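Local structure of Phikz039 (Pseudomonas phage phikz, 3ZBQ) at residues 129-134 with 164-169. The protein is a phage-encoded member of the tubulin/FtsZ family, modelled with GDP in its nucleotide pocket. Numbering follows the deposited sequence.
With GDP (guanosine-5'-diphosphate), chain B.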
loop_
_atom_site.group_PDB
_atom_site.type_symbol
_atom_site.label_atom_id
_atom_site.label_comp_id
_atom_site.label_asym_id
_atom_site.label_seq_id
_atom_site.Cartn_x
_atom_site.Cartn_y
_atom_site.Cartn_z
ATOM N N SER A 129 -3.770 -3.685 0.020
ATOM C CA SER A 129 -2.512 -2.938 0.014
ATOM C C SER A 129 -2.157 -2.474 1.412
ATOM O O SER A 129 -3.024 -1.991 2.158
ATOM C CB SER A 129 -2.596 -1.716 -0.904
ATOM O OG SER A 129 -2.499 -2.100 -2.264
ATOM N N VAL A 130 -0.878 -2.590 1.752
ATOM C CA VAL A 130 -0.362 -2.009 2.986
ATOM C C VAL A 130 0.589 -0.883 2.567
ATOM O O VAL A 130 1.588 -1.125 1.888
ATOM C CB VAL A 130 0.332 -3.071 3.881
ATOM C CG1 VAL A 130 0.828 -2.434 5.165
ATOM C CG2 VAL A 130 -0.657 -4.210 4.218
ATOM N N VAL A 131 0.224 0.353 2.904
ATOM C CA VAL A 131 0.882 1.533 2.330
ATOM C C VAL A 131 1.331 2.550 3.374
ATOM O O VAL A 131 0.829 2.560 4.500
ATOM C CB VAL A 131 -0.028 2.217 1.274
ATOM C CG1 VAL A 131 -0.497 1.190 0.228
ATOM C CG2 VAL A 131 -1.253 2.868 1.944
ATOM N N ILE A 132 2.283 3.408 2.986
ATOM C CA ILE A 132 2.878 4.405 3.885
ATOM C C ILE A 132 2.793 5.813 3.300
ATOM O O ILE A 132 3.353 6.087 2.231
ATOM C CB ILE A 132 4.370 4.089 4.181
ATOM C CG1 ILE A 132 4.521 2.665 4.728
ATOM C CG2 ILE A 132 4.965 5.104 5.162
ATOM C CD1 ILE A 132 5.949 2.130 4.695
ATOM N N GLY A 133 2.098 6.712 3.997
ATOM C CA GLY A 133 2.015 8.096 3.551
ATOM C C GLY A 133 3.175 8.917 4.092
ATOM O O GLY A 133 3.613 8.706 5.226
ATOM N N SER A 134 3.690 9.844 3.288
ATOM C CA SER A 134 4.767 10.721 3.755
ATOM C C SER A 134 4.684 12.083 3.086
ATOM O O SER A 134 4.017 12.252 2.060
ATOM C CB SER A 134 6.150 10.081 3.549
ATOM O OG SER A 134 6.472 9.929 2.171
ATOM N N ILE A 164 -7.021 -0.304 1.132
ATOM C CA ILE A 164 -5.729 0.125 1.642
ATOM C C ILE A 164 -5.690 0.093 3.173
ATOM O O ILE A 164 -6.628 0.534 3.859
ATOM C CB ILE A 164 -5.324 1.526 1.103
ATOM C CG1 ILE A 164 -6.214 2.617 1.697
ATOM C CG2 ILE A 164 -5.398 1.560 -0.419
ATOM C CD1 ILE A 164 -5.681 4.041 1.457
ATOM N N ASN A 165 -4.609 -0.483 3.690
ATOM C CA ASN A 165 -4.292 -0.428 5.108
ATOM C C ASN A 165 -3.233 0.660 5.255
ATOM O O ASN A 165 -2.100 0.502 4.788
ATOM C CB ASN A 165 -3.797 -1.797 5.581
ATOM C CG ASN A 165 -3.323 -1.786 7.012
ATOM O OD1 ASN A 165 -2.120 -1.818 7.274
ATOM N ND2 ASN A 165 -4.260 -1.753 7.955
ATOM N N TYR A 166 -3.615 1.777 5.875
ATOM C CA TYR A 166 -2.826 3.011 5.798
ATOM C C TYR A 166 -1.975 3.308 7.031
ATOM O O TYR A 166 -2.444 3.224 8.174
ATOM C CB TYR A 166 -3.749 4.205 5.508
ATOM C CG TYR A 166 -2.998 5.525 5.479
ATOM C CD1 TYR A 166 -2.233 5.880 4.379
ATOM C CD2 TYR A 166 -3.051 6.406 6.557
ATOM C CE1 TYR A 166 -1.537 7.083 4.340
ATOM C CE2 TYR A 166 -2.359 7.615 6.532
ATOM C CZ TYR A 166 -1.610 7.946 5.424
ATOM O OH TYR A 166 -0.910 9.140 5.393
ATOM N N HIS A 167 -0.726 3.702 6.790
ATOM C CA HIS A 167 0.183 4.057 7.859
ATOM C C HIS A 167 0.835 5.356 7.465
ATOM O O HIS A 167 1.264 5.511 6.339
ATOM C CB HIS A 167 1.252 2.979 8.033
ATOM C CG HIS A 167 0.677 1.642 8.379
ATOM N ND1 HIS A 167 0.682 1.146 9.661
ATOM C CD2 HIS A 167 0.039 0.722 7.617
ATOM C CE1 HIS A 167 0.066 -0.027 9.680
ATOM N NE2 HIS A 167 -0.330 -0.307 8.450
ATOM N N GLU A 168 0.900 6.286 8.396
ATOM C CA GLU A 168 1.524 7.566 8.100
ATOM C C GLU A 168 2.887 7.667 8.742
ATOM O O GLU A 168 3.039 7.365 9.930
ATOM C CB GLU A 168 0.628 8.672 8.624
ATOM C CG GLU A 168 1.052 10.050 8.199
ATOM C CD GLU A 168 -0.026 11.047 8.498
ATOM O OE1 GLU A 168 -1.112 10.947 7.881
ATOM O OE2 GLU A 168 0.211 11.912 9.358
ATOM N N ASN A 169 3.884 8.087 7.961
ATOM C CA ASN A 169 5.165 8.472 8.527
ATOM C C ASN A 169 4.975 9.862 9.118
ATOM O O ASN A 169 5.234 10.873 8.457
ATOM C CB ASN A 169 6.265 8.511 7.455
ATOM C CG ASN A 169 6.922 7.150 7.223
ATOM O OD1 ASN A 169 6.684 6.190 7.959
ATOM N ND2 ASN A 169 7.780 7.073 6.202
HETATM P PB GDP B . 10.564 3.970 -3.867
HETATM O O1B GDP B . 11.712 2.993 -3.895
HETATM O O2B GDP B . 9.243 3.232 -3.793
HETATM O O3B GDP B . 10.584 4.894 -5.060
HETATM O O3A GDP B . 10.646 4.921 -2.573
HETATM P PA GDP B . 10.971 4.453 -1.070
HETATM O O1A GDP B . 12.330 3.832 -0.848
HETATM O O2A GDP B . 9.867 3.550 -0.560
HETATM O "O5'" GDP B . 10.923 5.842 -0.288
HETATM C "C5'" GDP B . 9.787 6.695 -0.360
HETATM C "C4'" GDP B . 9.402 7.131 1.052
HETATM O "O4'" GDP B . 8.908 6.004 1.778
HETATM C "C3'" GDP B . 10.565 7.644 1.879
HETATM O "O3'" GDP B . 10.748 9.052 1.658
HETATM C "C2'" GDP B . 10.131 7.338 3.292
HETATM O "O2'" GDP B . 9.237 8.356 3.746
HETATM C "C1'" GDP B . 9.269 6.103 3.155
HETATM N N9 GDP B . 10.004 4.865 3.492
HETATM C C8 GDP B . 10.975 4.253 2.786
HETATM N N7 GDP B . 11.388 3.124 3.412
HETATM C C5 GDP B . 10.657 2.990 4.538
HETATM C C6 GDP B . 10.569 2.030 5.662
HETATM O O6 GDP B . 11.301 1.009 5.706
HETATM N N1 GDP B . 9.659 2.285 6.620
HETATM C C2 GDP B . 8.854 3.369 6.596
HETATM N N2 GDP B . 7.967 3.578 7.601
HETATM N N3 GDP B . 8.882 4.281 5.602
HETATM C C4 GDP B . 9.748 4.142 4.575
#
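Five backbone hydrogen bonds tie segment 129-134 to 164-169, whose strands run parallel side by side. Asn165 N reaches Ser129 O at 2.7 Å and Gly133 N reaches His167 O at 2.8 Å, both nearly straight. The bond from His167 N to Val131 O is more bent, 137° at the hydrogen. Asn169 N on Gly133 O carries the pairing on to the segment ends.

On the face of Val130 and Ile132, a polar pair lies beside the valine. Asn165 CG is anti to the backbone N (chi1 175°), which sets its amide alongside Val130, with OD1 3.7 Å from Val130 CG1. There OD1 accepts His167 NE2 at 2.6 Å, a bond that should restrain rotation of the imidazole; the oxygen lies near the imidazole plane, but the nitrogen stands above the amide plane. Asn165 ND2 binds Leu224 O, so both ends of this buried amide are satisfied.

Helix 138-158 connects the two strands in a beta-alpha-beta unit of the Rossmann-like nucleotide-binding domain of tubulin and FtsZ, and their C-terminal ends border the GDP site. Here Asn169 suits guanine: OD1 accepts GDP N2 at 2.9 Å while ND2 donates to both N3 and the ribose O2'. Ile132 provides the apolar counterpart, its CG2 against the Asn169 amide and its CD1 3.7 Å from GDP C2.

On the other face, that of Val131 and Tyr166, branched and aromatic groups pack. Val131 CG2 meets the edge of the Tyr166 ring, 4.0 Å from CD1, the two side chains roughly perpendicular. Gly133, lacking a side chain, lets Tyr166 OH come within 3.6 Å of its CA; the hydroxyl donates to the anti lone pair of Glu168 OE1, while Glu168 OE2 binds Tyr135 OH.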